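Local coordinates for ABC transporter substrate binding protein (Ribose) (PDB 4WT7) that probably binds a sugar or sugar alcohol as the solute-binding component of an ABC transporter, and holds d-allitol in this crystal, at residues 29-35 against 61-66; 85-89 against 108-114; 144-148 against 245-249. One frame throughout, in Å; residues are numbered along the deposited sequence.

Overall arrangement
Following the chain from its N terminus, contact 1 closes the first loop by returning residues 61-66 to residues 29-35 after helix 45-60, so that strands 34-39 and 64-69 pair in the parallel sheet. Contact 2 closes the next, joining the end of helix 74-87 to that of helix 99-111 around strand 91-95. Arg34 joins contact 1 to the end of helix 74-87, and so to contact 2. Contact 3 closes a much longer loop of 96 residues and ties helix 134-148 to strand 246-249 of the mixed sheet. The three loops run in series, without nesting or crossing; contact 3 lies about 44 Å, centre to centre, from either of the others.

Contact 1: residues 29-35 against 61-66; sequences SLKGKRI and LGGEPL
Arg34 and Glu64 run side by side on one face of a parallel strand pair, pointing the same way, and the arginine can be traced atom by atom. Its CB rests against Leu66 CD1 at 3.7 Å. Next, CG lies 3.8 Å from Glu64 OE2, with CD only slightly farther from the same oxygen. A bend at chi3 (49°) then swings the guanidinium off the line of the chain. Its NE stays 4.6 Å from Glu64 OE2, too far for a salt bridge, and a water fills the gap: lying in the guanidinium plane at its edge, it accepts from Arg34 NE (3.1 Å) and donates to Glu64 OE2 (2.6 Å). The two flat groups stand 85° apart. Beyond NE, NH1 bonds to the carbonyl O of Gln87, at the end of helix 74-87.

The backbones are joined by hydrogen bonds from Glu64 N to Lys33 O, Ile35 N to Glu64 O and Leu66 N to Ile35 O. Before the strands begin, Leu30 N donates to Leu61 O (2.7 Å), and Leu30 CG packs on Leu61 CB at 3.9 Å. Gly62 ends the preceding helix in a Schellman motif, its positive phi turning the chain into the strand. Strand 34-39, helix 45-60 and strand 64-69 thus form a beta-alpha-beta crossover, the repeating unit of a Rossmann-like sheet.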
loop_
_atom_site.group_PDB
_atom_site.type_symbol
_atom_site.label_atom_id
_atom_site.label_comp_id
_atom_site.label_asym_id
_atom_site.label_seq_id
_atom_site.Cartn_x
_atom_site.Cartn_y
_atom_site.Cartn_z
ATOM N N SER A 29 -4.903 -25.001 -12.002
ATOM C CA SER A 29 -5.138 -24.641 -13.398
ATOM C C SER A 29 -6.263 -23.617 -13.450
ATOM O O SER A 29 -7.096 -23.545 -12.539
ATOM C CB SER A 29 -5.530 -25.877 -14.218
ATOM O OG SER A 29 -5.672 -25.597 -15.612
ATOM N N LEU A 30 -6.263 -22.807 -14.503
ATOM C CA LEU A 30 -7.375 -21.919 -14.787
ATOM C C LEU A 30 -7.809 -22.087 -16.227
ATOM O O LEU A 30 -8.480 -21.221 -16.798
ATOM C CB LEU A 30 -6.994 -20.466 -14.499
ATOM C CG LEU A 30 -6.801 -20.119 -13.008
ATOM C CD1 LEU A 30 -6.435 -18.653 -12.861
ATOM C CD2 LEU A 30 -8.013 -20.412 -12.177
ATOM N N LYS A 31 -7.449 -23.230 -16.813
ATOM C CA LYS A 31 -7.758 -23.484 -18.214
ATOM C C LYS A 31 -9.273 -23.355 -18.363
ATOM O O LYS A 31 -10.023 -23.779 -17.484
ATOM C CB LYS A 31 -7.240 -24.868 -18.632
ATOM C CG LYS A 31 -7.582 -25.257 -20.056
ATOM C CD LYS A 31 -6.986 -26.626 -20.431
ATOM C CE LYS A 31 -7.453 -27.116 -21.841
ATOM N NZ LYS A 31 -6.943 -26.295 -23.002
ATOM N N GLY A 32 -9.728 -22.709 -19.427
ATOM C CA GLY A 32 -11.147 -22.510 -19.643
ATOM C C GLY A 32 -11.838 -21.509 -18.732
ATOM O O GLY A 32 -13.032 -21.330 -18.853
ATOM N N LYS A 33 -11.115 -20.840 -17.832
ATOM C CA LYS A 33 -11.743 -19.854 -16.945
ATOM C C LYS A 33 -11.445 -18.448 -17.421
ATOM O O LYS A 33 -10.403 -18.178 -18.022
ATOM C CB LYS A 33 -11.230 -19.980 -15.501
ATOM C CG LYS A 33 -11.321 -21.373 -14.936
ATOM C CD LYS A 33 -12.783 -21.848 -14.827
ATOM C CE LYS A 33 -12.848 -23.284 -14.338
ATOM N NZ LYS A 33 -14.261 -23.642 -14.089
ATOM N N ARG A 34 -12.366 -17.546 -17.146
ATOM C CA ARG A 34 -12.132 -16.122 -17.386
ATOM C C ARG A 34 -12.046 -15.431 -16.028
ATOM O O ARG A 34 -12.957 -15.567 -15.191
ATOM C CB ARG A 34 -13.275 -15.537 -18.226
ATOM C CG ARG A 34 -13.188 -15.890 -19.712
ATOM C CD ARG A 34 -14.538 -15.904 -20.438
ATOM N NE ARG A 34 -15.349 -14.698 -20.197
ATOM C CZ ARG A 34 -16.406 -14.628 -19.379
ATOM N NH1 ARG A 34 -17.057 -13.486 -19.239
ATOM N NH2 ARG A 34 -16.840 -15.681 -18.710
ATOM N N ILE A 35 -10.954 -14.695 -15.801
ATOM C CA ILE A 35 -10.751 -13.998 -14.532
ATOM C C ILE A 35 -10.713 -12.477 -14.722
ATOM O O ILE A 35 -9.852 -11.964 -15.450
ATOM C CB ILE A 35 -9.418 -14.452 -13.843
ATOM C CG1 ILE A 35 -9.362 -15.974 -13.709
ATOM C CG2 ILE A 35 -9.263 -13.773 -12.486
ATOM C CD1 ILE A 35 -10.634 -16.622 -13.213
ATOM N N LEU A 61 -1.408 -19.967 -15.623
ATOM C CA LEU A 61 -2.270 -21.075 -15.260
ATOM C C LEU A 61 -3.250 -21.449 -16.358
ATOM O O LEU A 61 -4.123 -22.281 -16.146
ATOM C CB LEU A 61 -3.039 -20.767 -13.973
ATOM C CG LEU A 61 -2.112 -20.609 -12.771
ATOM C CD1 LEU A 61 -2.791 -20.035 -11.548
ATOM C CD2 LEU A 61 -1.490 -21.934 -12.420
ATOM N N GLY A 62 -3.122 -20.810 -17.516
ATOM C CA GLY A 62 -3.963 -21.117 -18.669
ATOM C C GLY A 62 -5.330 -20.434 -18.763
ATOM O O GLY A 62 -6.151 -20.806 -19.631
ATOM N N GLY A 63 -5.581 -19.461 -17.879
ATOM C CA GLY A 63 -6.860 -18.752 -17.840
ATOM C C GLY A 63 -6.800 -17.519 -18.729
ATOM O O GLY A 63 -5.746 -17.182 -19.258
ATOM N N GLU A 64 -7.933 -16.862 -18.898
ATOM C CA GLU A 64 -8.024 -15.677 -19.738
ATOM C C GLU A 64 -8.359 -14.477 -18.871
ATOM O O GLU A 64 -9.462 -14.398 -18.283
ATOM C CB GLU A 64 -9.067 -15.887 -20.843
ATOM C CG GLU A 64 -9.390 -14.640 -21.706
ATOM C CD GLU A 64 -10.493 -14.927 -22.727
ATOM O OE1 GLU A 64 -10.312 -15.898 -23.524
ATOM O OE2 GLU A 64 -11.541 -14.232 -22.699
ATOM N N PRO A 65 -7.396 -13.551 -18.739
ATOM C CA PRO A 65 -7.655 -12.378 -17.894
ATOM C C PRO A 65 -8.464 -11.304 -18.604
ATOM O O PRO A 65 -8.288 -11.048 -19.793
ATOM C CB PRO A 65 -6.256 -11.844 -17.574
ATOM C CG PRO A 65 -5.376 -12.349 -18.658
ATOM C CD PRO A 65 -5.981 -13.657 -19.141
ATOM N N LEU A 66 -9.369 -10.677 -17.864
ATOM C CA LEU A 66 -10.061 -9.502 -18.342
ATOM C C LEU A 66 -9.593 -8.388 -17.436
ATOM O O LEU A 66 -10.138 -8.188 -16.348
ATOM C CB LEU A 66 -11.588 -9.651 -18.215
ATOM C CG LEU A 66 -12.328 -10.613 -19.140
ATOM C CD1 LEU A 66 -12.214 -12.076 -18.729
ATOM C CD2 LEU A 66 -13.801 -10.179 -19.236
HETATM O O HOH W 1 -3.039 -25.229 -16.641
HETATM O O HOH W 2 -13.705 -12.845 -22.104
#

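Contact 2: residues 85-89 against 108-114; sequences IAQKP and RARDAGI
The flat group engaged across this contact is the Ala112 peptide, whose carbonyl O receives Lys88 NZ at 3.0 Å; the ammonium lies only 17° out of the carbonyl plane, and the C=O...N angle is 143°. The Pro89 ring supplies a second, purely apolar surface, meeting Ile114 CD1 through its CD atom at 4.2 Å. Pro89 and Ala112 lie just past the C-terminal ends of helices 74-87 and 99-111, in the alternating strand and helix order of a Rossmann-like lobe. The second helix finishes in a Schellman motif, with positive phi at Gly113 and two bonds back into the last turn.

From the last turn of helix 74-87, Ile85 reaches across to the end of helix 99-111. Its gamma branches divide the work: CG1 packs on Ala109 CB at 3.8 Å, while CG2 meets Ala112 CB and, at 4.1 Å, Ile114 CD1. The CD1 methyl reaches the backbone N of Ala109 and, at 3.8 Å, Arg108 CG. Ile114 crosses Ile85 at a slant and also touches the lysine chain, so the apolar packing adjoins the polar bond.

Lys88 has left the first helix with positive phi, and its chain is folded at chi2 (-83°) and at chi3. This fold lays CD against Ile114 before the ammonium turns to the carbonyl O of Ala112, bringing Lys88 CD to within 3.8 Å of Ile114 CG1.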
loop_
_atom_site.group_PDB
_atom_site.type_symbol
_atom_site.label_atom_id
_atom_site.label_comp_id
_atom_site.label_asym_id
_atom_site.label_seq_id
_atom_site.Cartn_x
_atom_site.Cartn_y
_atom_site.Cartn_z
ATOM N N ILE A 85 -18.915 -7.357 -14.062
ATOM C CA ILE A 85 -20.079 -8.090 -13.550
ATOM C C ILE A 85 -20.980 -8.564 -14.685
ATOM O O ILE A 85 -21.407 -9.742 -14.702
ATOM C CB ILE A 85 -20.886 -7.280 -12.519
ATOM C CG1 ILE A 85 -20.053 -7.127 -11.237
ATOM C CG2 ILE A 85 -22.183 -8.038 -12.182
ATOM C CD1 ILE A 85 -20.549 -6.112 -10.256
ATOM N N ALA A 86 -21.239 -7.674 -15.643
ATOM C CA ALA A 86 -22.065 -8.000 -16.807
ATOM C C ALA A 86 -21.412 -9.128 -17.600
ATOM O O ALA A 86 -22.065 -9.829 -18.387
ATOM C CB ALA A 86 -22.226 -6.754 -17.716
ATOM N N GLN A 87 -20.105 -9.256 -17.437
ATOM C CA GLN A 87 -19.384 -10.277 -18.177
ATOM C C GLN A 87 -19.479 -11.650 -17.525
ATOM O O GLN A 87 -19.164 -12.640 -18.157
ATOM C CB GLN A 87 -17.912 -9.884 -18.392
ATOM C CG GLN A 87 -17.644 -8.732 -19.344
ATOM C CD GLN A 87 -18.550 -8.708 -20.541
ATOM O OE1 GLN A 87 -19.367 -7.805 -20.701
ATOM N NE2 GLN A 87 -18.421 -9.684 -21.398
ATOM N N LYS A 88 -19.922 -11.724 -16.274
ATOM C CA LYS A 88 -19.984 -12.998 -15.540
ATOM C C LYS A 88 -18.775 -13.920 -15.744
ATOM O O LYS A 88 -18.908 -15.063 -16.164
ATOM C CB LYS A 88 -21.283 -13.752 -15.854
ATOM C CG LYS A 88 -22.480 -13.168 -15.151
ATOM C CD LYS A 88 -22.596 -13.702 -13.689
ATOM C CE LYS A 88 -22.695 -15.250 -13.639
ATOM N NZ LYS A 88 -22.523 -15.805 -12.237
ATOM N N PRO A 89 -17.590 -13.409 -15.438
ATOM C CA PRO A 89 -16.370 -14.199 -15.381
ATOM C C PRO A 89 -16.454 -15.194 -14.250
ATOM O O PRO A 89 -17.361 -15.094 -13.435
ATOM C CB PRO A 89 -15.312 -13.158 -15.048
ATOM C CG PRO A 89 -16.085 -12.137 -14.192
ATOM C CD PRO A 89 -17.398 -12.054 -14.897
ATOM N N ARG A 108 -22.474 -6.524 -5.233
ATOM C CA ARG A 108 -23.253 -6.800 -6.412
ATOM C C ARG A 108 -22.674 -7.998 -7.156
ATOM O O ARG A 108 -23.392 -8.848 -7.632
ATOM C CB ARG A 108 -23.266 -5.538 -7.299
ATOM C CG ARG A 108 -23.992 -5.674 -8.598
ATOM C CD ARG A 108 -25.503 -5.888 -8.400
ATOM N NE ARG A 108 -26.194 -4.688 -7.903
ATOM C CZ ARG A 108 -26.631 -3.695 -8.681
ATOM N NH1 ARG A 108 -26.470 -3.734 -10.003
ATOM N NH2 ARG A 108 -27.251 -2.662 -8.140
ATOM N N ALA A 109 -21.355 -8.079 -7.231
ATOM C CA ALA A 109 -20.707 -9.178 -7.953
ATOM C C ALA A 109 -21.047 -10.531 -7.263
ATOM O O ALA A 109 -21.512 -11.490 -7.891
ATOM C CB ALA A 109 -19.213 -8.946 -7.982
ATOM N N ARG A 110 -20.832 -10.591 -5.961
ATOM C CA ARG A 110 -21.193 -11.780 -5.181
ATOM C C ARG A 110 -22.686 -12.164 -5.372
ATOM O O ARG A 110 -23.032 -13.342 -5.530
ATOM C CB ARG A 110 -20.923 -11.522 -3.696
ATOM C CG ARG A 110 -19.487 -11.260 -3.371
ATOM C CD ARG A 110 -18.628 -12.476 -3.668
ATOM N NE ARG A 110 -19.163 -13.675 -3.064
ATOM C CZ ARG A 110 -19.003 -14.028 -1.791
ATOM N NH1 ARG A 110 -19.544 -15.151 -1.343
ATOM N NH2 ARG A 110 -18.304 -13.275 -0.954
ATOM N N ASP A 111 -23.550 -11.150 -5.323
ATOM C CA ASP A 111 -24.988 -11.339 -5.426
ATOM C C ASP A 111 -25.294 -11.886 -6.822
ATOM O O ASP A 111 -26.237 -12.632 -7.013
ATOM C CB ASP A 111 -25.734 -10.014 -5.197
ATOM C CG ASP A 111 -25.766 -9.577 -3.719
ATOM O OD1 ASP A 111 -25.422 -10.383 -2.822
ATOM O OD2 ASP A 111 -26.146 -8.404 -3.448
ATOM N N ALA A 112 -24.454 -11.526 -7.792
ATOM C CA ALA A 112 -24.598 -12.011 -9.153
ATOM C C ALA A 112 -24.001 -13.399 -9.382
ATOM O O ALA A 112 -24.011 -13.912 -10.497
ATOM C CB ALA A 112 -23.973 -11.017 -10.118
ATOM N N GLY A 113 -23.472 -13.999 -8.332
ATOM C CA GLY A 113 -22.972 -15.355 -8.426
ATOM C C GLY A 113 -21.475 -15.414 -8.663
ATOM O O GLY A 113 -20.946 -16.479 -8.916
ATOM N N ILE A 114 -20.794 -14.278 -8.575
ATOM C CA ILE A 114 -19.379 -14.205 -8.941
ATOM C C ILE A 114 -18.506 -14.131 -7.707
ATOM O O ILE A 114 -18.589 -13.173 -6.938
ATOM C CB ILE A 114 -19.090 -12.947 -9.819
ATOM C CG1 ILE A 114 -20.004 -12.934 -11.046
ATOM C CG2 ILE A 114 -17.638 -12.898 -10.297
ATOM C CD1 ILE A 114 -20.083 -11.564 -11.683
#

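Contact 3: residues 144-148 against 245-249; sequences QLVSD and IKTYG
With Tyr248 CG turned anti to its carbonyl carbon (chi1 -65°), the phenol ring leaves strand 246-249 for helix 144-148; Leu145 meets it with CG set opposite the backbone N (chi1 -177°), a torsion that sends the isobutyl branch along the ring. This gives a CH-pi contact: Leu145 CB stands 3.9 Å from the ring centroid, only 6° off the ring normal and therefore directly over one face. Leu145 CG and CD1 continue across the same face, CD1 reaching Tyr248 CD2 at 3.6 Å, so the leucine covers the ring from its centre to the CD2/CE2 side.

The ring edge is met by the next turn of the helix. Asp148 OD2 lies in the ring plane beside the phenol oxygen, in position to accept from Tyr248 OH. The modelled separation is very short, and the hydroxyl also stands too close to the aspartate CB, so the length of this bond is doubtful although the pairing is plausible. Gln144 brings its CG near the same edge, 4.2 Å from Tyr248 CE1.

A second shell steadies the carboxylate. Gln144 NE2 donates to Asp148 OD1 at 3.2 Å, with the acceptor nearly in the amide plane but the donor above the carboxylate plane; Gln144 OE1 is engaged by Asn307 ND2, which would fix the amide's rotation. Lys246 lays its CD along Asp148 CB at 4.0 Å, while its ammonium remains 6.3 Å from Asp148 OD2, close enough at most for a weak long-range attraction.

From the flanking strands, Ala221 packs on Leu145 and Tyr248, Ala269 on Gln144 and Tyr248. Helix and strand run almost antiparallel, the helix-on-sheet packing of an alpha/beta lobe of a periplasmic solute-binding protein, probably for sugars, with the tyrosine side chain about 13 Å from d-allitol.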
loop_
_atom_site.group_PDB
_atom_site.type_symbol
_atom_site.label_atom_id
_atom_site.label_comp_id
_atom_site.label_asym_id
_atom_site.label_seq_id
_atom_site.Cartn_x
_atom_site.Cartn_y
_atom_site.Cartn_z
ATOM N N GLN A 144 10.017 1.916 15.166
ATOM C CA GLN A 144 11.267 2.383 14.593
ATOM C C GLN A 144 11.308 3.906 14.684
ATOM O O GLN A 144 12.307 4.494 15.094
ATOM C CB GLN A 144 11.403 1.930 13.144
ATOM C CG GLN A 144 12.692 2.444 12.475
ATOM C CD GLN A 144 13.833 1.488 12.675
ATOM O OE1 GLN A 144 13.740 0.332 12.283
ATOM N NE2 GLN A 144 14.909 1.948 13.297
ATOM N N LEU A 145 10.208 4.533 14.293
ATOM C CA LEU A 145 10.102 5.979 14.296
ATOM C C LEU A 145 10.379 6.505 15.708
ATOM O O LEU A 145 11.236 7.367 15.902
ATOM C CB LEU A 145 8.728 6.438 13.755
ATOM C CG LEU A 145 8.532 7.972 13.640
ATOM C CD1 LEU A 145 7.455 8.354 12.640
ATOM C CD2 LEU A 145 8.159 8.568 14.974
ATOM N N VAL A 146 9.668 5.961 16.697
ATOM C CA VAL A 146 9.774 6.404 18.089
ATOM C C VAL A 146 11.205 6.228 18.625
ATOM O O VAL A 146 11.838 7.189 19.124
ATOM C CB VAL A 146 8.738 5.669 18.991
ATOM C CG1 VAL A 146 9.078 5.823 20.474
ATOM C CG2 VAL A 146 7.327 6.198 18.719
ATOM N N SER A 147 11.722 5.012 18.524
ATOM C CA SER A 147 13.128 4.768 18.876
ATOM C C SER A 147 14.048 5.813 18.200
ATOM O O SER A 147 14.831 6.484 18.865
ATOM C CB SER A 147 13.519 3.322 18.542
ATOM O OG SER A 147 14.925 3.120 18.554
ATOM N N ASP A 148 13.879 6.014 16.899
ATOM C CA ASP A 148 14.728 6.918 16.137
ATOM C C ASP A 148 14.737 8.356 16.660
ATOM O O ASP A 148 15.759 9.070 16.543
ATOM C CB ASP A 148 14.275 6.971 14.680
ATOM C CG ASP A 148 14.832 5.834 13.811
ATOM O OD1 ASP A 148 15.542 4.935 14.301
ATOM O OD2 ASP A 148 14.519 5.846 12.606
ATOM N N ILE A 245 15.540 16.101 10.011
ATOM C CA ILE A 245 14.215 15.449 10.014
ATOM C C ILE A 245 14.273 14.074 9.340
ATOM O O ILE A 245 14.866 13.948 8.267
ATOM C CB ILE A 245 13.181 16.326 9.275
ATOM C CG1 ILE A 245 13.031 17.676 9.981
ATOM C CG2 ILE A 245 11.837 15.624 9.180
ATOM C CD1 ILE A 245 12.232 18.684 9.205
ATOM N N LYS A 246 13.660 13.056 9.955
ATOM C CA LYS A 246 13.684 11.680 9.414
ATOM C C LYS A 246 12.357 11.295 8.767
ATOM O O LYS A 246 11.288 11.643 9.269
ATOM C CB LYS A 246 13.982 10.667 10.529
ATOM C CG LYS A 246 15.400 10.789 11.128
ATOM C CD LYS A 246 15.542 9.983 12.435
ATOM C CE LYS A 246 16.975 9.984 12.943
ATOM N NZ LYS A 246 17.464 11.362 13.062
ATOM N N THR A 247 12.410 10.541 7.673
ATOM C CA THR A 247 11.165 10.130 7.015
ATOM C C THR A 247 10.917 8.622 7.081
ATOM O O THR A 247 11.847 7.824 7.216
ATOM C CB THR A 247 11.067 10.659 5.551
ATOM O OG1 THR A 247 11.865 9.854 4.662
ATOM C CG2 THR A 247 11.551 12.116 5.498
ATOM N N TYR A 248 9.634 8.255 6.954
ATOM C CA TYR A 248 9.194 6.885 7.203
ATOM C C TYR A 248 8.088 6.500 6.233
ATOM O O TYR A 248 7.244 7.315 5.922
ATOM C CB TYR A 248 8.678 6.772 8.646
ATOM C CG TYR A 248 9.765 7.006 9.652
ATOM C CD1 TYR A 248 10.595 5.965 10.071
ATOM C CD2 TYR A 248 10.004 8.271 10.146
ATOM C CE1 TYR A 248 11.601 6.173 10.966
ATOM C CE2 TYR A 248 11.061 8.505 11.033
ATOM C CZ TYR A 248 11.851 7.454 11.438
ATOM O OH TYR A 248 12.871 7.687 12.332
ATOM N N GLY A 249 8.104 5.250 5.762
ATOM C CA GLY A 249 7.064 4.778 4.868
ATOM C C GLY A 249 7.022 3.275 4.604
ATOM O O GLY A 249 7.717 2.467 5.244
#